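Local coordinates for bile salt hydrolase/transferase (Clostridium perfringens, PDB 2BJF), which hydrolyses glycine- and taurine-conjugated bile salts to bile acids and free amino acids, and can also act as an acyltransferase in bile acid metabolism, at residues K46-K51 and L110-S115; I30-R35 and A53-G58; T98-Y103 and K124-V129. One frame throughout, in Å; residues are numbered along the deposited sequence.

Contact 1: K46-K51 and L110-S115; sequences KELTTK and LANFSS
Leu48 extends its side chain with CG trans to the backbone N (chi1 179°), which carries the isobutyl group onto Ala111 and sets Leu48 CD2 3.8 Å from Ala111 CB. With OG1 of Thr50 between its own N and carbonyl carbon (chi1 59°), the hydroxyl points off to Pro34 O and Phe37 N, and the methyl is left for the helix side, Thr50 CG2 lying 3.8 Å from Ala111 CB. One small methyl is therefore gripped by two branched side chains, and all three residues are buried.

The backbone takes over next to this spot. Lys51 N donates to Ala111 O at 2.9 Å, a bent bond with 144° at the hydrogen, and Tyr52, the following residue, also has a backbone hydrogen bond with Ala111. The arrangement joins two neighbouring pieces of the fold: a small beta-hairpin, strand 47-49 paired antiparallel with strand 38-40, and helix 105-112, whose Ala111 meets the chain as it leaves the hairpin. The site lies away from the catalytic and ligand-binding residues.

Further out the contact becomes wet. A water bridges Thr49 O and Asn112 OD1, donating a hydrogen bond to each: 2.7 Å to Thr49 O and 2.7 Å to Asn112 OD1. At the far end of the amide, Asn112 ND2 donates back to Trp108 O within the helix, which fixes the flip that presents OD1 to the water. Lys51, fully extended and exposed, runs past the carbonyl of Asn112, its CD 4.0 Å from Asn112 O. A second water accepts from Lys51 NZ at 2.9 Å and donates to Asn112 O at 2.7 Å, so the lysine's end is tied through water to the carbonyl its methylenes pass.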
ATOM      1  N   LYS A  46      10.459  38.943  29.908  1.00 19.83           N
ATOM      2  CA  LYS A  46      11.558  37.982  29.795  1.00 19.69           C
ATOM      3  C   LYS A  46      12.575  38.438  28.753  1.00 19.53           C
ATOM      4  O   LYS A  46      12.206  38.969  27.703  1.00 19.56           O
ATOM      5  CB  LYS A  46      11.036  36.585  29.451  1.00 19.75           C
ATOM      6  CG  LYS A  46      10.212  35.940  30.556  1.00 19.91           C
ATOM      7  CD  LYS A  46       9.667  34.589  30.124  1.00 20.49           C
ATOM      8  CE  LYS A  46       8.699  34.018  31.153  1.00 20.83           C
ATOM      9  NZ  LYS A  46       9.368  33.661  32.436  1.00 21.22           N
ATOM     10  N   GLU A  47      13.853  38.229  29.055  1.00 19.31           N
ATOM     11  CA  GLU A  47      14.937  38.725  28.212  1.00 19.18           C
ATOM     12  C   GLU A  47      15.895  37.627  27.761  1.00 18.70           C
ATOM     13  O   GLU A  47      16.119  36.647  28.477  1.00 18.79           O
ATOM     14  CB  GLU A  47      15.715  39.832  28.931  1.00 19.19           C
ATOM     15  CG  GLU A  47      14.917  41.112  29.167  1.00 19.77           C
ATOM     16  CD  GLU A  47      15.718  42.205  29.857  1.00 19.79           C
ATOM     17  OE1 GLU A  47      16.938  42.028  30.070  1.00 20.97           O
ATOM     18  OE2 GLU A  47      15.121  43.251  30.188  1.00 20.96           O
ATOM     19  N   LEU A  48      16.449  37.804  26.565  1.00 18.13           N
ATOM     20  CA  LEU A  48      17.493  36.929  26.042  1.00 17.50           C
ATOM     21  C   LEU A  48      18.544  37.767  25.322  1.00 17.08           C
ATOM     22  O   LEU A  48      18.221  38.540  24.418  1.00 17.03           O
ATOM     23  CB  LEU A  48      16.902  35.868  25.101  1.00 17.59           C
ATOM     24  CG  LEU A  48      17.861  34.868  24.439  1.00 17.65           C
ATOM     25  CD1 LEU A  48      17.240  33.481  24.368  1.00 18.01           C
ATOM     26  CD2 LEU A  48      18.300  35.336  23.053  1.00 18.02           C
ATOM     27  N   THR A  49      19.797  37.613  25.736  1.00 16.49           N
ATOM     28  CA  THR A  49      20.914  38.279  25.074  1.00 15.91           C
ATOM     29  C   THR A  49      21.751  37.236  24.346  1.00 15.36           C
ATOM     30  O   THR A  49      22.254  36.293  24.960  1.00 15.37           O
ATOM     31  CB  THR A  49      21.783  39.085  26.070  1.00 16.02           C
ATOM     32  OG1 THR A  49      20.961  40.019  26.781  1.00 16.24           O
ATOM     33  CG2 THR A  49      22.879  39.848  25.336  1.00 15.95           C
ATOM     34  N   THR A  50      21.884  37.405  23.032  1.00 14.57           N
ATOM     35  CA  THR A  50      22.589  36.439  22.192  1.00 13.88           C
ATOM     36  C   THR A  50      24.079  36.391  22.512  1.00 13.44           C
ATOM     37  O   THR A  50      24.717  37.428  22.694  1.00 13.33           O
ATOM     38  CB  THR A  50      22.407  36.739  20.683  1.00 13.90           C
ATOM     39  OG1 THR A  50      22.895  38.053  20.387  1.00 13.82           O
ATOM     40  CG2 THR A  50      20.938  36.638  20.278  1.00 13.87           C
ATOM     41  N   LYS A  51      24.618  35.180  22.605  1.00 12.91           N
ATOM     42  CA  LYS A  51      26.060  34.984  22.682  1.00 12.57           C
ATOM     43  C   LYS A  51      26.604  34.877  21.262  1.00 12.17           C
ATOM     44  O   LYS A  51      27.614  35.495  20.923  1.00 12.09           O
ATOM     45  CB  LYS A  51      26.402  33.731  23.498  1.00 12.51           C
ATOM     46  CG  LYS A  51      27.895  33.460  23.643  1.00 12.82           C
ATOM     47  CD  LYS A  51      28.155  32.157  24.380  1.00 12.92           C
ATOM     48  CE  LYS A  51      29.643  31.855  24.449  1.00 13.80           C
ATOM     49  NZ  LYS A  51      29.918  30.599  25.200  1.00 14.56           N
ATOM     50  N   LEU A 110      20.045  28.392  19.593  1.00 10.40           N
ATOM     51  CA  LEU A 110      20.997  29.009  18.672  1.00 10.38           C
ATOM     52  C   LEU A 110      21.810  30.137  19.297  1.00 10.57           C
ATOM     53  O   LEU A 110      22.988  30.300  18.980  1.00 10.72           O
ATOM     54  CB  LEU A 110      20.286  29.518  17.417  1.00 10.31           C
ATOM     55  CG  LEU A 110      19.581  28.474  16.545  1.00 10.17           C
ATOM     56  CD1 LEU A 110      18.990  29.156  15.332  1.00 10.12           C
ATOM     57  CD2 LEU A 110      20.532  27.355  16.128  1.00 10.42           C
ATOM     58  N   ALA A 111      21.180  30.909  20.176  1.00 10.78           N
ATOM     59  CA  ALA A 111      21.840  32.060  20.788  1.00 10.90           C
ATOM     60  C   ALA A 111      22.896  31.664  21.816  1.00 11.05           C
ATOM     61  O   ALA A 111      23.844  32.414  22.047  1.00 11.09           O
ATOM     62  CB  ALA A 111      20.814  32.991  21.418  1.00 10.94           C
ATOM     63  N   ASN A 112      22.737  30.489  22.420  1.00 11.16           N
ATOM     64  CA  ASN A 112      23.525  30.121  23.598  1.00 11.37           C
ATOM     65  C   ASN A 112      24.616  29.066  23.406  1.00 11.41           C
ATOM     66  O   ASN A 112      25.609  29.064  24.137  1.00 11.50           O
ATOM     67  CB  ASN A 112      22.595  29.691  24.739  1.00 11.45           C
ATOM     68  CG  ASN A 112      21.824  30.854  25.334  1.00 11.81           C
ATOM     69  OD1 ASN A 112      22.413  31.812  25.841  1.00 12.29           O
ATOM     70  ND2 ASN A 112      20.501  30.772  25.288  1.00 12.38           N
ATOM     71  N   PHE A 113      24.429  28.171  22.438  1.00 11.48           N
ATOM     72  CA  PHE A 113      25.283  26.987  22.325  1.00 11.50           C
ATOM     73  C   PHE A 113      25.966  26.855  20.966  1.00 11.70           C
ATOM     74  O   PHE A 113      25.457  27.344  19.957  1.00 11.65           O
ATOM     75  CB  PHE A 113      24.477  25.728  22.664  1.00 11.55           C
ATOM     76  CG  PHE A 113      23.669  25.854  23.928  1.00 11.51           C
ATOM     77  CD1 PHE A 113      24.293  25.822  25.172  1.00 12.04           C
ATOM     78  CD2 PHE A 113      22.289  26.028  23.874  1.00 11.45           C
ATOM     79  CE1 PHE A 113      23.553  25.951  26.346  1.00 12.17           C
ATOM     80  CE2 PHE A 113      21.539  26.156  25.042  1.00 11.88           C
ATOM     81  CZ  PHE A 113      22.174  26.119  26.279  1.00 11.85           C
ATOM     82  N   SER A 114      27.119  26.189  20.955  1.00 11.83           N
ATOM     83  CA  SER A 114      27.945  26.079  19.751  1.00 12.11           C
ATOM     84  C   SER A 114      27.905  24.697  19.093  1.00 12.24           C
ATOM     85  O   SER A 114      28.351  24.540  17.954  1.00 12.35           O
ATOM     86  CB  SER A 114      29.395  26.462  20.068  1.00 12.14           C
ATOM     87  OG  SER A 114      29.978  25.540  20.971  1.00 12.65           O
ATOM     88  N   SER A 115      27.377  23.703  19.804  1.00 12.35           N
ATOM     89  CA  SER A 115      27.366  22.325  19.311  1.00 12.40           C
ATOM     90  C   SER A 115      26.177  21.520  19.826  1.00 12.49           C
ATOM     91  O   SER A 115      25.532  21.905  20.804  1.00 12.39           O
ATOM     92  CB  SER A 115      28.669  21.616  19.697  1.00 12.45           C
ATOM     93  OG  SER A 115      28.738  21.408  21.099  1.00 12.59           O
TER
HETATM   94  O   HOH W   1      22.554  34.321  26.735  1.00 32.35           O
HETATM   95  O   HOH W   2      28.233  28.367  24.488  1.00 21.66           O

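Contact 2: I30-R35 and A53-G58; sequences IIFIPR and AVLGMG
Ile31 with Gly56 and Ile33 with Val54 are the two hydrogen-bonded pairs of this antiparallel ladder, and each is held by two backbone bonds. Ile31 N to Gly56 O is the shortest, at 2.7 Å, and nearly straight at 170°; the return bond from Gly56 N to Ile31 O is longer, at 3.1 Å. Both bonds between Ile33 and Val54 fall between these two lengths. Phe32 with Leu55 sits between the two pairs and Ile30 with Met57 beyond Ile31; in these non-hydrogen-bonded pairs CA-H groups approach carbonyls instead, for example Phe32 CA to Val54 O at 3.3 Å.

Apolar side chains make up the second kind of contact. On the face of Ile30, Phe32, Leu55 and Met57, Leu55 reaches across the ladder so that its CD1 lies 3.7 Å from Ile30 CG2 and 3.9 Å from Phe32 CB, close to the plane of the phenyl ring at its edge. The Met57 chain, bent at chi2 (76°) and again at chi3 (77°), curls back until SD is 3.9 Å from Ile30 CG1. Over this face lie Tyr289, Tyr291 and Ile302 of the other large antiparallel sheet, consistent with the stacked sheets of the Ntn-hydrolase sandwich. The face of Ile31, Ile33 and Val54 is covered by Phe67, and at its end Ile31 CD1 packs 3.5 Å from Gly58 C.

Charge appears at one end. Arg35 lays its CG beside Ala53 N, while its guanidinium forms salt bridges with Glu73 and Asp310; Glu73 also accepts from Ala53 N. At the other end Gly58 comes within about 6 Å of bound deoxycholate. The chemistry implies a buried ladder whose facing peptide groups satisfy each other, flanking strands taking up others, with formal charge held where strand 29-33 finishes and strand 54-61 starts.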
ATOM      1  N   ILE A  30      13.504  36.489   6.618  1.00 12.55           N
ATOM      2  CA  ILE A  30      14.767  35.913   7.052  1.00 12.51           C
ATOM      3  C   ILE A  30      15.410  36.916   8.007  1.00 12.19           C
ATOM      4  O   ILE A  30      15.690  38.059   7.631  1.00 12.48           O
ATOM      5  CB  ILE A  30      15.700  35.558   5.867  1.00 12.66           C
ATOM      6  CG1 ILE A  30      15.025  34.563   4.913  1.00 12.83           C
ATOM      7  CG2 ILE A  30      17.001  34.956   6.378  1.00 12.99           C
ATOM      8  CD1 ILE A  30      14.112  35.198   3.869  1.00 13.71           C
ATOM      9  N   ILE A  31      15.615  36.479   9.247  1.00 11.80           N
ATOM     10  CA  ILE A  31      16.041  37.360  10.335  1.00 11.34           C
ATOM     11  C   ILE A  31      17.486  37.097  10.743  1.00 11.06           C
ATOM     12  O   ILE A  31      17.866  35.957  11.022  1.00 10.75           O
ATOM     13  CB  ILE A  31      15.114  37.207  11.575  1.00 11.43           C
ATOM     14  CG1 ILE A  31      13.656  37.500  11.202  1.00 11.30           C
ATOM     15  CG2 ILE A  31      15.572  38.109  12.725  1.00 11.32           C
ATOM     16  CD1 ILE A  31      12.655  37.105  12.274  1.00 11.44           C
ATOM     17  N   PHE A  32      18.281  38.165  10.770  1.00 10.64           N
ATOM     18  CA  PHE A  32      19.646  38.123  11.281  1.00 10.46           C
ATOM     19  C   PHE A  32      19.727  38.865  12.611  1.00 10.33           C
ATOM     20  O   PHE A  32      19.291  40.014  12.717  1.00 10.27           O
ATOM     21  CB  PHE A  32      20.630  38.740  10.276  1.00 10.48           C
ATOM     22  CG  PHE A  32      22.025  38.920  10.819  1.00 10.19           C
ATOM     23  CD1 PHE A  32      22.914  37.849  10.859  1.00 10.52           C
ATOM     24  CD2 PHE A  32      22.449  40.160  11.295  1.00 10.31           C
ATOM     25  CE1 PHE A  32      24.203  38.006  11.363  1.00 10.15           C
ATOM     26  CE2 PHE A  32      23.737  40.328  11.804  1.00  9.99           C
ATOM     27  CZ  PHE A  32      24.616  39.248  11.837  1.00 10.19           C
ATOM     28  N   ILE A  33      20.285  38.196  13.618  1.00 10.16           N
ATOM     29  CA  ILE A  33      20.530  38.811  14.922  1.00 10.14           C
ATOM     30  C   ILE A  33      22.025  38.739  15.235  1.00 10.20           C
ATOM     31  O   ILE A  33      22.596  37.648  15.263  1.00 10.02           O
ATOM     32  CB  ILE A  33      19.722  38.129  16.061  1.00 10.16           C
ATOM     33  CG1 ILE A  33      18.243  37.982  15.679  1.00  9.94           C
ATOM     34  CG2 ILE A  33      19.869  38.916  17.364  1.00 10.35           C
ATOM     35  CD1 ILE A  33      17.421  37.154  16.661  1.00 10.08           C
ATOM     36  N   PRO A  34      22.667  39.902  15.464  1.00 10.44           N
ATOM     37  CA  PRO A  34      24.098  39.927  15.776  1.00 10.64           C
ATOM     38  C   PRO A  34      24.397  39.456  17.201  1.00 11.01           C
ATOM     39  O   PRO A  34      23.472  39.204  17.978  1.00 10.99           O
ATOM     40  CB  PRO A  34      24.460  41.407  15.615  1.00 10.64           C
ATOM     41  CG  PRO A  34      23.202  42.133  15.925  1.00 10.55           C
ATOM     42  CD  PRO A  34      22.084  41.256  15.434  1.00 10.37           C
ATOM     43  N   ARG A  35      25.685  39.338  17.525  1.00 11.37           N
ATOM     44  CA  ARG A  35      26.134  38.989  18.875  1.00 11.88           C
ATOM     45  C   ARG A  35      25.742  40.071  19.873  1.00 12.14           C
ATOM     46  O   ARG A  35      25.594  41.241  19.500  1.00 12.15           O
ATOM     47  CB  ARG A  35      27.657  38.842  18.916  1.00 11.83           C
ATOM     48  CG  ARG A  35      28.247  37.765  18.031  1.00 11.85           C
ATOM     49  CD  ARG A  35      29.717  38.069  17.791  1.00 11.51           C
ATOM     50  NE  ARG A  35      30.380  37.066  16.963  1.00 11.39           N
ATOM     51  CZ  ARG A  35      31.561  37.240  16.373  1.00 11.33           C
ATOM     52  NH1 ARG A  35      32.218  38.387  16.506  1.00 11.17           N
ATOM     53  NH2 ARG A  35      32.085  36.266  15.642  1.00 11.54           N
ATOM     54  N   ALA A  53      25.794  35.021  16.948  1.00 10.72           N
ATOM     55  CA  ALA A  53      24.955  35.595  15.898  1.00 10.48           C
ATOM     56  C   ALA A  53      24.070  34.515  15.285  1.00 10.35           C
ATOM     57  O   ALA A  53      24.487  33.365  15.168  1.00 10.27           O
ATOM     58  CB  ALA A  53      25.811  36.252  14.832  1.00 10.59           C
ATOM     59  N   VAL A  54      22.855  34.898  14.898  1.00 10.18           N
ATOM     60  CA  VAL A  54      21.833  33.956  14.431  1.00 10.14           C
ATOM     61  C   VAL A  54      21.263  34.390  13.079  1.00 10.16           C
ATOM     62  O   VAL A  54      21.068  35.582  12.837  1.00  9.98           O
ATOM     63  CB  VAL A  54      20.677  33.828  15.470  1.00 10.17           C
ATOM     64  CG1 VAL A  54      19.565  32.917  14.964  1.00 10.43           C
ATOM     65  CG2 VAL A  54      21.203  33.321  16.813  1.00 10.17           C
ATOM     66  N   LEU A  55      21.006  33.416  12.205  1.00 10.14           N
ATOM     67  CA  LEU A  55      20.308  33.655  10.941  1.00 10.33           C
ATOM     68  C   LEU A  55      19.294  32.549  10.671  1.00 10.46           C
ATOM     69  O   LEU A  55      19.623  31.365  10.757  1.00 10.59           O
ATOM     70  CB  LEU A  55      21.295  33.754   9.772  1.00 10.33           C
ATOM     71  CG  LEU A  55      20.696  34.040   8.386  1.00 10.43           C
ATOM     72  CD1 LEU A  55      20.175  35.469   8.295  1.00 10.98           C
ATOM     73  CD2 LEU A  55      21.707  33.769   7.281  1.00 10.38           C
ATOM     74  N   GLY A  56      18.065  32.941  10.343  1.00 10.64           N
ATOM     75  CA  GLY A  56      17.031  31.970   9.989  1.00 10.78           C
ATOM     76  C   GLY A  56      15.688  32.569   9.629  1.00 11.05           C
ATOM     77  O   GLY A  56      15.507  33.787   9.662  1.00 11.21           O
ATOM     78  N   MET A  57      14.744  31.702   9.270  1.00 11.10           N
ATOM     79  CA  MET A  57      13.383  32.128   8.967  1.00 11.41           C
ATOM     80  C   MET A  57      12.588  32.284  10.252  1.00 11.76           C
ATOM     81  O   MET A  57      12.611  31.411  11.120  1.00 11.69           O
ATOM     82  CB  MET A  57      12.687  31.120   8.049  1.00 11.35           C
ATOM     83  CG  MET A  57      11.399  31.641   7.412  1.00 11.24           C
ATOM     84  SD  MET A  57      11.696  32.790   6.051  1.00 11.32           S
ATOM     85  CE  MET A  57      12.172  31.652   4.749  1.00 11.05           C
ATOM     86  N   GLY A  58      11.881  33.400  10.369  1.00 12.16           N
ATOM     87  CA  GLY A  58      11.019  33.632  11.516  1.00 12.76           C
ATOM     88  C   GLY A  58      10.134  34.838  11.316  1.00 13.30           C
ATOM     89  O   GLY A  58       9.945  35.303  10.192  1.00 13.15           O
TER

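Contact 3: T98-Y103 and K124-V129; sequences TNIPVY and KNANIV
Val102 and Ile128 form the tight end of this contact: their side chains cross at about a right angle, with Val102 CG2 3.7 Å from Ile128 CG2. On the same side Ile100 CD1 reaches Ala126 CB at 3.9 Å, and Phe105, Trp108 and Leu163 cover these residues, so Ile100, Ala126 and Ile128 are buried. Val102 comes within about 6 Å of bound deoxycholate, side chain to nearest ligand atom.

The strands are parallel and linked through helices 105-112 and 116-123, a beta-alpha-beta crossover. Backbone bonds run the whole way, from Thr98 N to Asn125 O, through Ile100 N to Asn127 O at 2.8 Å, to Val102 N and Val129 O. The outer end is more open to solvent, though still backbone-bonded: Asn125 is exposed, Thr98 partly so.

On the opposite face Asn127 ND2 donates to Asn99 OD1 at 3.0 Å, arriving in the plane of that carbonyl although the two amides stand 85° apart. CG of Asn99, beside its own N (chi1 -65°), brings OD1 over. Ile94 N also donates to Asn99 OD1, and Asn127 ND2 reaches Ser90 OG. The chemistry implies two partners each at Asn99 OD1 and Asn127 ND2, tying both strands to the loop before strand 98-101.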
ATOM      1  N   THR A  98      15.491  24.289  34.078  1.00 15.36           N
ATOM      2  CA  THR A  98      15.736  25.357  33.119  1.00 14.98           C
ATOM      3  C   THR A  98      14.474  25.484  32.265  1.00 14.58           C
ATOM      4  O   THR A  98      14.239  24.682  31.357  1.00 14.58           O
ATOM      5  CB  THR A  98      16.971  25.062  32.232  1.00 14.99           C
ATOM      6  OG1 THR A  98      18.125  24.873  33.063  1.00 15.20           O
ATOM      7  CG2 THR A  98      17.240  26.206  31.258  1.00 15.14           C
ATOM      8  N   ASN A  99      13.657  26.484  32.585  1.00 14.16           N
ATOM      9  CA  ASN A  99      12.359  26.660  31.940  1.00 13.74           C
ATOM     10  C   ASN A  99      12.439  27.537  30.697  1.00 13.51           C
ATOM     11  O   ASN A  99      12.863  28.696  30.761  1.00 13.50           O
ATOM     12  CB  ASN A  99      11.336  27.214  32.934  1.00 13.71           C
ATOM     13  CG  ASN A  99      11.033  26.243  34.058  1.00 13.53           C
ATOM     14  OD1 ASN A  99      10.346  25.239  33.861  1.00 13.40           O
ATOM     15  ND2 ASN A  99      11.544  26.539  35.250  1.00 13.62           N
ATOM     16  N   ILE A 100      12.035  26.965  29.565  1.00 13.22           N
ATOM     17  CA  ILE A 100      12.112  27.637  28.272  1.00 13.14           C
ATOM     18  C   ILE A 100      10.715  27.729  27.655  1.00 12.93           C
ATOM     19  O   ILE A 100      10.075  26.701  27.430  1.00 12.92           O
ATOM     20  CB  ILE A 100      13.047  26.879  27.293  1.00 13.10           C
ATOM     21  CG1 ILE A 100      14.370  26.507  27.973  1.00 13.34           C
ATOM     22  CG2 ILE A 100      13.299  27.708  26.036  1.00 13.28           C
ATOM     23  CD1 ILE A 100      14.977  25.209  27.474  1.00 13.76           C
ATOM     24  N   PRO A 101      10.231  28.958  27.397  1.00 12.81           N
ATOM     25  CA  PRO A 101       8.943  29.126  26.722  1.00 12.76           C
ATOM     26  C   PRO A 101       8.978  28.533  25.316  1.00 12.62           C
ATOM     27  O   PRO A 101      10.006  28.616  24.640  1.00 12.61           O
ATOM     28  CB  PRO A 101       8.777  30.646  26.655  1.00 12.78           C
ATOM     29  CG  PRO A 101       9.671  31.183  27.720  1.00 12.80           C
ATOM     30  CD  PRO A 101      10.842  30.257  27.729  1.00 12.86           C
ATOM     31  N   VAL A 102       7.862  27.939  24.891  1.00 12.48           N
ATOM     32  CA  VAL A 102       7.778  27.255  23.593  1.00 12.44           C
ATOM     33  C   VAL A 102       8.258  28.134  22.434  1.00 12.35           C
ATOM     34  O   VAL A 102       9.081  27.700  21.622  1.00 12.44           O
ATOM     35  CB  VAL A 102       6.342  26.740  23.297  1.00 12.44           C
ATOM     36  CG1 VAL A 102       6.320  25.902  22.023  1.00 12.71           C
ATOM     37  CG2 VAL A 102       5.802  25.930  24.464  1.00 12.74           C
ATOM     38  N   TYR A 103       7.751  29.365  22.375  1.00 12.27           N
ATOM     39  CA  TYR A 103       8.080  30.309  21.301  1.00 12.08           C
ATOM     40  C   TYR A 103       9.567  30.677  21.247  1.00 11.99           C
ATOM     41  O   TYR A 103      10.062  31.114  20.206  1.00 12.12           O
ATOM     42  CB  TYR A 103       7.233  31.587  21.423  1.00 12.24           C
ATOM     43  CG  TYR A 103       7.537  32.417  22.656  1.00 12.22           C
ATOM     44  CD1 TYR A 103       8.594  33.332  22.666  1.00 12.01           C
ATOM     45  CD2 TYR A 103       6.770  32.290  23.812  1.00 12.40           C
ATOM     46  CE1 TYR A 103       8.883  34.089  23.795  1.00 12.29           C
ATOM     47  CE2 TYR A 103       7.047  33.050  24.947  1.00 12.18           C
ATOM     48  CZ  TYR A 103       8.105  33.945  24.931  1.00 12.26           C
ATOM     49  OH  TYR A 103       8.388  34.696  26.050  1.00 12.60           O
ATOM     50  N   LYS A 124      19.342  18.289  29.692  1.00 13.91           N
ATOM     51  CA  LYS A 124      19.167  17.286  30.750  1.00 14.19           C
ATOM     52  C   LYS A 124      18.242  17.769  31.866  1.00 14.28           C
ATOM     53  O   LYS A 124      17.429  16.997  32.381  1.00 14.48           O
ATOM     54  CB  LYS A 124      20.521  16.855  31.324  1.00 14.22           C
ATOM     55  CG  LYS A 124      21.326  15.950  30.404  1.00 14.77           C
ATOM     56  CD  LYS A 124      22.613  15.493  31.067  1.00 15.73           C
ATOM     57  CE  LYS A 124      23.346  14.482  30.199  1.00 16.44           C
ATOM     58  NZ  LYS A 124      24.567  13.956  30.870  1.00 17.52           N
ATOM     59  N   ASN A 125      18.358  19.047  32.220  1.00 14.32           N
ATOM     60  CA  ASN A 125      17.525  19.644  33.262  1.00 14.45           C
ATOM     61  C   ASN A 125      16.550  20.695  32.716  1.00 14.28           C
ATOM     62  O   ASN A 125      16.081  21.566  33.452  1.00 14.32           O
ATOM     63  CB  ASN A 125      18.409  20.239  34.366  1.00 14.60           C
ATOM     64  CG  ASN A 125      17.638  20.536  35.643  1.00 15.12           C
ATOM     65  OD1 ASN A 125      16.803  19.743  36.084  1.00 16.37           O
ATOM     66  ND2 ASN A 125      17.918  21.686  36.243  1.00 15.75           N
ATOM     67  N   ALA A 126      16.238  20.602  31.425  1.00 14.09           N
ATOM     68  CA  ALA A 126      15.361  21.579  30.785  1.00 13.97           C
ATOM     69  C   ALA A 126      13.886  21.182  30.827  1.00 13.91           C
ATOM     70  O   ALA A 126      13.545  20.002  30.954  1.00 13.89           O
ATOM     71  CB  ALA A 126      15.810  21.849  29.352  1.00 13.95           C
ATOM     72  N   ASN A 127      13.024  22.191  30.729  1.00 13.82           N
ATOM     73  CA  ASN A 127      11.581  22.011  30.659  1.00 13.90           C
ATOM     74  C   ASN A 127      10.980  23.068  29.743  1.00 14.00           C
ATOM     75  O   ASN A 127      11.307  24.249  29.856  1.00 13.86           O
ATOM     76  CB  ASN A 127      10.949  22.108  32.050  1.00 13.81           C
ATOM     77  CG  ASN A 127       9.431  22.065  32.008  1.00 13.77           C
ATOM     78  OD1 ASN A 127       8.834  21.032  31.699  1.00 13.57           O
ATOM     79  ND2 ASN A 127       8.799  23.190  32.319  1.00 13.50           N
ATOM     80  N   ILE A 128      10.107  22.642  28.836  1.00 14.14           N
ATOM     81  CA  ILE A 128       9.461  23.570  27.914  1.00 14.45           C
ATOM     82  C   ILE A 128       8.081  23.962  28.445  1.00 14.71           C
ATOM     83  O   ILE A 128       7.232  23.105  28.694  1.00 14.70           O
ATOM     84  CB  ILE A 128       9.415  23.008  26.471  1.00 14.44           C
ATOM     85  CG1 ILE A 128      10.841  22.700  25.997  1.00 14.57           C
ATOM     86  CG2 ILE A 128       8.749  24.004  25.527  1.00 14.57           C
ATOM     87  CD1 ILE A 128      10.932  21.863  24.739  1.00 14.91           C
ATOM     88  N   VAL A 129       7.882  25.267  28.624  1.00 15.02           N
ATOM     89  CA  VAL A 129       6.687  25.801  29.278  1.00 15.59           C
ATOM     90  C   VAL A 129       5.788  26.578  28.307  1.00 15.98           C
ATOM     91  O   VAL A 129       6.275  27.341  27.470  1.00 15.87           O
ATOM     92  CB  VAL A 129       7.063  26.658  30.534  1.00 15.62           C
ATOM     93  CG1 VAL A 129       8.038  27.781  30.179  1.00 16.00           C
ATOM     94  CG2 VAL A 129       5.825  27.205  31.223  1.00 15.63           C
TER

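Contact 2 is the core of the set, a ladder inside one of the large sheets with every residue but Arg35 buried; contacts 1 and 3 lie farther from the chain's centre and each has an exposed edge. Contact 1 borders both: its Thr50 hydroxyl is bound to the end of the 30-35 segment of contact 2, and Lys46 packs on Pro101 of contact 3. Helix 105-112 is shared too, touching the hairpin in contact 1 and covering Ile100 in contact 3. Contacts 2 and 3 do not touch. Strand pairing dominates both of these, antiparallel and parallel respectively, whereas contact 1 relies on one direct backbone bond, a methyl and two waters.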